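Local structure of zinc transport protein ZntB (Vibrio parahaemolyticus RIMD 2210633, 3CK6) at residues D42-L47 with V52-V57; D75-I80 with S200-V205. The protein probably takes up zinc ions together with protons across the bacterial inner membrane, as a homopentamer of the CorA metal ion transporter family. The protein carries 1 engineered substitution. All coordinates share one frame; numbering follows the deposited sequence.

Interaction 1: residues D42-L47 with V52-V57; sequences DIRGWL and VPRATV. Engineered in segment 42-47: Gly45 (natural residue Ser).
Arg44 of helix 43-49 reaches across to Val57 and Arg54 of the next helix, 54-60, in a helix-turn-helix connection that lies on the mixed sheet of the cytoplasmic alpha/beta domain. Its CG starts anti to the backbone N (chi1 173°), and the chain then bends at chi3, which brings one guanidinium face over a methyl of Val57: CG1 of Val57 lies 3.5 Å from NH2 of Arg44, displaced toward the rim of the plane. The CD methylene of Arg54 approaches the same NH2 obliquely at 3.9 Å, and the two guanidinium planes stand 79° apart. Arg44 NH2 is held by salt bridges to Glu48 and Asp58, one on each helix.

At Leu47 the contact turns apolar. Its CB packs on the other methyl of Val57, CG2, at 3.8 Å, while CD2 lies alongside CG2 of Val52 at 4.2 Å, the two side chains pointing the same way. The backbone oxygen of Leu47 accepts from Val52 N (3.0 Å), spanning the turn before Pro53, the N-cap of helix 54-60. Leu47 rests on Ile108, and Val52 on Leu101 and Phe103, of the sheet; Ala55 and Thr56 meet Gln211 and Phe214 of a neighbouring subunit. Valine methyls thus fill the apolar side of the contact, next to the sheet, and the two carboxylates would offset the positive charge of Arg44.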
ATOM      1  N   ASP E  42     -30.294 -31.773  -6.973  1.00 32.01           N
ATOM      2  CA  ASP E  42     -30.248 -32.047  -8.419  1.00 30.74           C
ATOM      3  C   ASP E  42     -29.323 -31.143  -9.256  1.00 29.83           C
ATOM      4  O   ASP E  42     -29.058 -31.455 -10.426  1.00 28.80           O
ATOM      5  CB  ASP E  42     -31.663 -31.967  -9.015  1.00 31.08           C
ATOM      6  CG  ASP E  42     -32.593 -33.114  -8.570  1.00 33.60           C
ATOM      7  OD1 ASP E  42     -32.163 -34.074  -7.888  1.00 33.63           O
ATOM      8  OD2 ASP E  42     -33.791 -33.034  -8.920  1.00 35.43           O
ATOM      9  N   ILE E  43     -28.862 -30.021  -8.694  1.00 28.40           N
ATOM     10  CA  ILE E  43     -28.129 -29.029  -9.509  1.00 27.40           C
ATOM     11  C   ILE E  43     -26.748 -29.510  -9.969  1.00 27.50           C
ATOM     12  O   ILE E  43     -26.384 -29.320 -11.130  1.00 26.85           O
ATOM     13  CB  ILE E  43     -28.060 -27.612  -8.862  1.00 28.03           C
ATOM     14  CG1 ILE E  43     -27.496 -26.591  -9.888  1.00 27.41           C
ATOM     15  CG2 ILE E  43     -27.301 -27.648  -7.536  1.00 25.45           C
ATOM     16  CD1 ILE E  43     -27.407 -25.138  -9.359  1.00 25.90           C
ATOM     17  N   ARG E  44     -25.995 -30.150  -9.078  1.00 27.35           N
ATOM     18  CA  ARG E  44     -24.694 -30.684  -9.463  1.00 28.29           C
ATOM     19  C   ARG E  44     -24.786 -31.636 -10.664  1.00 27.94           C
ATOM     20  O   ARG E  44     -23.946 -31.583 -11.569  1.00 27.71           O
ATOM     21  CB  ARG E  44     -24.010 -31.409  -8.294  1.00 28.70           C
ATOM     22  CG  ARG E  44     -22.724 -32.117  -8.711  1.00 29.56           C
ATOM     23  CD  ARG E  44     -22.047 -32.790  -7.529  1.00 31.90           C
ATOM     24  NE  ARG E  44     -21.495 -31.824  -6.585  1.00 32.06           N
ATOM     25  CZ  ARG E  44     -20.289 -31.264  -6.686  1.00 33.31           C
ATOM     26  NH1 ARG E  44     -19.885 -30.412  -5.744  1.00 30.97           N
ATOM     27  NH2 ARG E  44     -19.491 -31.555  -7.725  1.00 31.84           N
ATOM     28  N   GLY E  45     -25.782 -32.524 -10.652  1.00 27.96           N
ATOM     29  CA  GLY E  45     -25.944 -33.508 -11.726  1.00 27.68           C
ATOM     30  C   GLY E  45     -26.198 -32.830 -13.057  1.00 28.24           C
ATOM     31  O   GLY E  45     -25.595 -33.182 -14.089  1.00 28.01           O
ATOM     32  N   TRP E  46     -27.095 -31.849 -13.031  1.00 27.18           N
ATOM     33  CA  TRP E  46     -27.414 -31.061 -14.211  1.00 27.95           C
ATOM     34  C   TRP E  46     -26.179 -30.364 -14.783  1.00 27.62           C
ATOM     35  O   TRP E  46     -25.919 -30.447 -15.986  1.00 27.35           O
ATOM     36  CB  TRP E  46     -28.492 -30.046 -13.860  1.00 27.14           C
ATOM     37  CG  TRP E  46     -28.973 -29.226 -14.987  1.00 27.56           C
ATOM     38  CD1 TRP E  46     -29.735 -29.637 -16.048  1.00 27.95           C
ATOM     39  CD2 TRP E  46     -28.757 -27.824 -15.164  1.00 27.47           C
ATOM     40  NE1 TRP E  46     -29.991 -28.569 -16.885  1.00 28.33           N
ATOM     41  CE2 TRP E  46     -29.400 -27.448 -16.367  1.00 27.52           C
ATOM     42  CE3 TRP E  46     -28.069 -26.849 -14.427  1.00 28.63           C
ATOM     43  CZ2 TRP E  46     -29.399 -26.136 -16.830  1.00 25.60           C
ATOM     44  CZ3 TRP E  46     -28.058 -25.543 -14.896  1.00 27.57           C
ATOM     45  CH2 TRP E  46     -28.711 -25.206 -16.105  1.00 26.98           C
ATOM     46  N   LEU E  47     -25.414 -29.705 -13.914  1.00 28.07           N
ATOM     47  CA  LEU E  47     -24.197 -28.981 -14.334  1.00 28.39           C
ATOM     48  C   LEU E  47     -23.161 -29.917 -14.974  1.00 28.74           C
ATOM     49  O   LEU E  47     -22.603 -29.620 -16.041  1.00 27.81           O
ATOM     50  CB  LEU E  47     -23.592 -28.227 -13.139  1.00 28.51           C
ATOM     51  CG  LEU E  47     -24.382 -26.998 -12.664  1.00 29.26           C
ATOM     52  CD1 LEU E  47     -23.855 -26.485 -11.350  1.00 30.30           C
ATOM     53  CD2 LEU E  47     -24.365 -25.877 -13.705  1.00 29.81           C
ATOM     54  N   VAL E  52     -19.966 -29.082 -17.376  1.00 29.79           N
ATOM     55  CA  VAL E  52     -19.205 -28.144 -16.555  1.00 29.13           C
ATOM     56  C   VAL E  52     -18.205 -29.002 -15.774  1.00 29.49           C
ATOM     57  O   VAL E  52     -18.605 -29.998 -15.172  1.00 29.46           O
ATOM     58  CB  VAL E  52     -20.095 -27.341 -15.565  1.00 28.83           C
ATOM     59  CG1 VAL E  52     -19.243 -26.335 -14.765  1.00 27.29           C
ATOM     60  CG2 VAL E  52     -21.227 -26.629 -16.328  1.00 28.29           C
ATOM     61  N   PRO E  53     -16.907 -28.644 -15.802  1.00 29.87           N
ATOM     62  CA  PRO E  53     -15.938 -29.472 -15.077  1.00 30.49           C
ATOM     63  C   PRO E  53     -16.220 -29.555 -13.578  1.00 30.90           C
ATOM     64  O   PRO E  53     -16.669 -28.583 -12.959  1.00 29.99           O
ATOM     65  CB  PRO E  53     -14.593 -28.781 -15.364  1.00 30.84           C
ATOM     66  CG  PRO E  53     -14.838 -28.051 -16.672  1.00 29.94           C
ATOM     67  CD  PRO E  53     -16.242 -27.526 -16.499  1.00 29.82           C
ATOM     68  N   ARG E  54     -15.952 -30.741 -13.038  1.00 31.31           N
ATOM     69  CA  ARG E  54     -16.165 -31.099 -11.641  1.00 32.24           C
ATOM     70  C   ARG E  54     -15.678 -30.070 -10.623  1.00 31.51           C
ATOM     71  O   ARG E  54     -16.415 -29.732  -9.702  1.00 30.67           O
ATOM     72  CB  ARG E  54     -15.504 -32.452 -11.363  1.00 32.99           C
ATOM     73  CG  ARG E  54     -15.432 -32.869  -9.906  1.00 36.89           C
ATOM     74  CD  ARG E  54     -16.697 -33.597  -9.487  1.00 43.37           C
ATOM     75  NE  ARG E  54     -16.402 -34.852  -8.794  1.00 46.81           N
ATOM     76  CZ  ARG E  54     -16.416 -36.053  -9.375  1.00 49.26           C
ATOM     77  NH1 ARG E  54     -16.133 -37.137  -8.660  1.00 49.53           N
ATOM     78  NH2 ARG E  54     -16.716 -36.174 -10.669  1.00 50.03           N
ATOM     79  N   ALA E  55     -14.443 -29.596 -10.785  1.00 31.23           N
ATOM     80  CA  ALA E  55     -13.838 -28.667  -9.827  1.00 31.18           C
ATOM     81  C   ALA E  55     -14.479 -27.274  -9.861  1.00 30.89           C
ATOM     82  O   ALA E  55     -14.559 -26.587  -8.827  1.00 31.02           O
ATOM     83  CB  ALA E  55     -12.339 -28.578 -10.044  1.00 31.43           C
ATOM     84  N   THR E  56     -14.942 -26.885 -11.044  1.00 30.24           N
ATOM     85  CA  THR E  56     -15.697 -25.643 -11.258  1.00 30.45           C
ATOM     86  C   THR E  56     -17.049 -25.751 -10.577  1.00 29.88           C
ATOM     87  O   THR E  56     -17.463 -24.824  -9.870  1.00 29.60           O
ATOM     88  CB  THR E  56     -15.869 -25.336 -12.751  1.00 30.42           C
ATOM     89  OG1 THR E  56     -14.579 -25.268 -13.372  1.00 33.68           O
ATOM     90  CG2 THR E  56     -16.613 -24.034 -12.980  1.00 29.97           C
ATOM     91  N   VAL E  57     -17.711 -26.894 -10.748  1.00 30.30           N
ATOM     92  CA  VAL E  57     -18.936 -27.175 -10.003  1.00 30.82           C
ATOM     93  C   VAL E  57     -18.674 -27.131  -8.474  1.00 30.99           C
ATOM     94  O   VAL E  57     -19.417 -26.470  -7.739  1.00 31.11           O
ATOM     95  CB  VAL E  57     -19.582 -28.527 -10.429  1.00 31.23           C
ATOM     96  CG1 VAL E  57     -20.793 -28.827  -9.571  1.00 30.03           C
ATOM     97  CG2 VAL E  57     -19.995 -28.483 -11.911  1.00 31.29           C
TER

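Interaction 2: residues D75-I80 with S200-V205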
ATOM      1  N   ASP E  75     -14.521 -18.731 -23.770  1.00 33.45           N
ATOM      2  CA  ASP E  75     -15.080 -17.480 -23.287  1.00 32.62           C
ATOM      3  C   ASP E  75     -15.802 -17.585 -21.935  1.00 30.49           C
ATOM      4  O   ASP E  75     -16.448 -16.626 -21.513  1.00 30.73           O
ATOM      5  CB  ASP E  75     -15.990 -16.875 -24.356  1.00 33.08           C
ATOM      6  CG  ASP E  75     -15.230 -16.513 -25.621  1.00 37.21           C
ATOM      7  OD1 ASP E  75     -14.212 -15.788 -25.525  1.00 39.80           O
ATOM      8  OD2 ASP E  75     -15.646 -16.963 -26.708  1.00 40.19           O
ATOM      9  N   ASN E  76     -15.652 -18.719 -21.249  1.00 28.04           N
ATOM     10  CA  ASN E  76     -16.371 -18.980 -20.000  1.00 26.41           C
ATOM     11  C   ASN E  76     -15.737 -18.282 -18.815  1.00 25.97           C
ATOM     12  O   ASN E  76     -14.526 -17.988 -18.804  1.00 25.27           O
ATOM     13  CB  ASN E  76     -16.460 -20.494 -19.700  1.00 26.03           C
ATOM     14  CG  ASN E  76     -16.991 -21.294 -20.894  1.00 26.17           C
ATOM     15  OD1 ASN E  76     -17.824 -20.809 -21.649  1.00 26.34           O
ATOM     16  ND2 ASN E  76     -16.494 -22.508 -21.066  1.00 23.26           N
ATOM     17  N   PHE E  77     -16.567 -18.007 -17.826  1.00 25.14           N
ATOM     18  CA  PHE E  77     -16.060 -17.491 -16.559  1.00 25.00           C
ATOM     19  C   PHE E  77     -17.008 -17.783 -15.427  1.00 24.77           C
ATOM     20  O   PHE E  77     -18.170 -18.171 -15.650  1.00 24.11           O
ATOM     21  CB  PHE E  77     -15.729 -15.976 -16.642  1.00 24.34           C
ATOM     22  CG  PHE E  77     -16.921 -15.068 -16.858  1.00 24.79           C
ATOM     23  CD1 PHE E  77     -17.809 -14.771 -15.814  1.00 26.01           C
ATOM     24  CD2 PHE E  77     -17.101 -14.435 -18.091  1.00 25.78           C
ATOM     25  CE1 PHE E  77     -18.904 -13.885 -16.013  1.00 27.29           C
ATOM     26  CE2 PHE E  77     -18.184 -13.547 -18.299  1.00 26.03           C
ATOM     27  CZ  PHE E  77     -19.083 -13.272 -17.278  1.00 22.08           C
HETATM   28  N   MSE E  78     -16.500 -17.604 -14.208  1.00 24.97           N
HETATM   29  CA  MSE E  78     -17.351 -17.584 -13.010  1.00 27.02           C
HETATM   30  C   MSE E  78     -17.239 -16.229 -12.371  1.00 25.65           C
HETATM   31  O   MSE E  78     -16.134 -15.715 -12.220  1.00 25.55           O
HETATM   32  CB  MSE E  78     -16.914 -18.636 -11.991  1.00 25.46           C
HETATM   33  CG  MSE E  78     -17.812 -18.714 -10.721  1.00 29.21           C
HETATM   34 SE   MSE E  78     -17.166 -20.166  -9.539  0.80 32.33          SE
HETATM   35  CE  MSE E  78     -17.386 -21.606 -10.704  1.00 30.76           C
ATOM     36  N   LEU E  79     -18.380 -15.680 -11.968  1.00 25.94           N
ATOM     37  CA  LEU E  79     -18.441 -14.448 -11.197  1.00 25.53           C
ATOM     38  C   LEU E  79     -19.266 -14.657  -9.929  1.00 26.08           C
ATOM     39  O   LEU E  79     -20.433 -15.066  -9.968  1.00 26.46           O
ATOM     40  CB  LEU E  79     -19.073 -13.315 -12.016  1.00 24.99           C
ATOM     41  CG  LEU E  79     -19.141 -11.942 -11.359  1.00 24.02           C
ATOM     42  CD1 LEU E  79     -17.737 -11.351 -11.118  1.00 24.70           C
ATOM     43  CD2 LEU E  79     -19.980 -11.019 -12.234  1.00 29.59           C
ATOM     44  N   ILE E  80     -18.642 -14.356  -8.804  1.00 25.88           N
ATOM     45  CA  ILE E  80     -19.297 -14.477  -7.518  1.00 26.43           C
ATOM     46  C   ILE E  80     -19.475 -13.113  -6.909  1.00 26.79           C
ATOM     47  O   ILE E  80     -18.522 -12.338  -6.876  1.00 28.17           O
ATOM     48  CB  ILE E  80     -18.482 -15.429  -6.578  1.00 25.48           C
ATOM     49  CG1 ILE E  80     -18.427 -16.825  -7.217  1.00 26.49           C
ATOM     50  CG2 ILE E  80     -19.085 -15.435  -5.147  1.00 26.59           C
ATOM     51  CD1 ILE E  80     -17.431 -17.816  -6.579  1.00 27.50           C
ATOM     52  N   SER E 200     -11.083  -8.490 -18.204  1.00 31.15           N
ATOM     53  CA  SER E 200     -11.127  -9.766 -18.939  1.00 30.39           C
ATOM     54  C   SER E 200     -11.439  -9.593 -20.428  1.00 31.13           C
ATOM     55  O   SER E 200     -11.096 -10.462 -21.237  1.00 29.49           O
ATOM     56  CB  SER E 200     -12.127 -10.747 -18.290  1.00 31.12           C
ATOM     57  OG  SER E 200     -13.480 -10.470 -18.659  1.00 29.53           O
ATOM     58  N   GLU E 201     -12.090  -8.479 -20.785  1.00 30.97           N
ATOM     59  CA  GLU E 201     -12.476  -8.211 -22.186  1.00 32.34           C
ATOM     60  C   GLU E 201     -13.532  -9.201 -22.654  1.00 31.58           C
ATOM     61  O   GLU E 201     -13.594  -9.529 -23.831  1.00 31.19           O
ATOM     62  CB  GLU E 201     -11.282  -8.325 -23.135  1.00 32.42           C
ATOM     63  CG  GLU E 201      -9.970  -7.896 -22.557  1.00 36.76           C
ATOM     64  CD  GLU E 201      -9.617  -6.517 -22.963  1.00 42.65           C
ATOM     65  OE1 GLU E 201     -10.207  -5.558 -22.408  1.00 46.93           O
ATOM     66  OE2 GLU E 201      -8.754  -6.404 -23.848  1.00 40.67           O
ATOM     67  N   SER E 202     -14.338  -9.693 -21.716  1.00 30.96           N
ATOM     68  CA  SER E 202     -15.467 -10.554 -22.039  1.00 30.75           C
ATOM     69  C   SER E 202     -16.377  -9.829 -23.000  1.00 31.15           C
ATOM     70  O   SER E 202     -16.590  -8.619 -22.845  1.00 30.95           O
ATOM     71  CB  SER E 202     -16.273 -10.887 -20.763  1.00 30.31           C
ATOM     72  OG  SER E 202     -17.451 -11.614 -21.094  1.00 29.82           O
ATOM     73  N   GLU E 203     -16.918 -10.571 -23.971  1.00 30.90           N
ATOM     74  CA  GLU E 203     -17.905 -10.053 -24.923  1.00 32.65           C
ATOM     75  C   GLU E 203     -19.111  -9.396 -24.214  1.00 31.58           C
ATOM     76  O   GLU E 203     -19.681  -8.414 -24.707  1.00 30.15           O
ATOM     77  CB  GLU E 203     -18.358 -11.162 -25.905  1.00 32.93           C
ATOM     78  CG  GLU E 203     -18.937 -12.418 -25.193  1.00 35.23           C
ATOM     79  CD  GLU E 203     -18.890 -13.707 -26.027  1.00 35.38           C
ATOM     80  OE1 GLU E 203     -18.610 -13.655 -27.247  1.00 37.72           O
ATOM     81  OE2 GLU E 203     -19.142 -14.785 -25.444  1.00 39.83           O
ATOM     82  N   LEU E 204     -19.451  -9.908 -23.034  1.00 31.14           N
ATOM     83  CA  LEU E 204     -20.506  -9.326 -22.228  1.00 31.49           C
ATOM     84  C   LEU E 204     -20.146  -7.940 -21.698  1.00 32.19           C
ATOM     85  O   LEU E 204     -21.039  -7.186 -21.322  1.00 33.90           O
ATOM     86  CB  LEU E 204     -20.857 -10.244 -21.034  1.00 31.21           C
ATOM     87  CG  LEU E 204     -21.303 -11.668 -21.393  1.00 31.03           C
ATOM     88  CD1 LEU E 204     -21.697 -12.404 -20.125  1.00 29.61           C
ATOM     89  CD2 LEU E 204     -22.463 -11.679 -22.385  1.00 29.11           C
ATOM     90  N   VAL E 205     -18.852  -7.637 -21.615  1.00 31.46           N
ATOM     91  CA  VAL E 205     -18.375  -6.351 -21.130  1.00 31.37           C
ATOM     92  C   VAL E 205     -18.077  -5.413 -22.310  1.00 31.46           C
ATOM     93  O   VAL E 205     -18.462  -4.247 -22.300  1.00 30.39           O
ATOM     94  CB  VAL E 205     -17.127  -6.519 -20.224  1.00 31.55           C
ATOM     95  CG1 VAL E 205     -16.447  -5.148 -19.950  1.00 33.09           C
ATOM     96  CG2 VAL E 205     -17.506  -7.225 -18.888  1.00 31.88           C
TER
HETATM   97  O   HOH W   1     -16.382 -14.093 -21.715  1.00 23.63           O
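The loop leading into strand 77-83 and the turn leading into helix 203-206 approach with their backbones well apart, CA of Asp75 lying 7.0 Å from CA of Ser202. The join belongs to the alpha/beta domain of the CorA-like cytoplasmic fold, where the mixed sheet meets the turn that follows the long helix 173-199. Two serines shape that turn, on either side of Glu201, which has positive phi: Ser200 OG accepts from Ser202 N in an ST turn, and Ser202 is the N-cap of helix 203-206, its OG accepting from Leu204 N at 3.3 Å.

Phe77 is the main apolar element. With CG between its own backbone N and carbonyl carbon (chi1 66°), the ring is directed at the capping turn. Ser202 OG comes to the ring edge, near its plane, 3.5 Å from CE2, and CD1 of Leu204 approaches CZ obliquely at 4.0 Å. Phe69 and Tyr102, from the flanking strands, meet the same ring, and Leu138 and Leu197 add cover from the long helices.

Nearer solvent, Asp75 and Glu203 bring two carboxylates together, OD2 of Asp75 lying 4.3 Å from OE2 of Glu203. Such proximity would be expected to be unfavourable, although the same Glu203 oxygen is hydrogen-bonded to Tyr102 OH. A water lying in the ring plane at the edge of Phe77 links the backbone of Asp75 to the side chain of Ser202: it donates to Asp75 O and lies 2.8 Å from Ser202 OG, the atom that caps the helix.

Following the chain from the N terminus, interaction 1 comes first and closes a short connection of four residues between its segments. The chain then returns to the sheet through strands 68-71 and 77-83, and interaction 2 opens there, closing only after strands 96-103 and 106-111, helix 116-126 and the long helices 134-161 and 173-199. The two contacts are in series, neither nested nor crossed, with centres about 19 Å apart. Interaction 1 joins the two short helices, whose side chains pack on strands 96-103 and 106-111, while interaction 2 ties strand 77-83 to the turn between helices 173-199 and 203-206. They meet where Thr56 O packs against CE of Met78, a selenomethionine, at 3.3 Å.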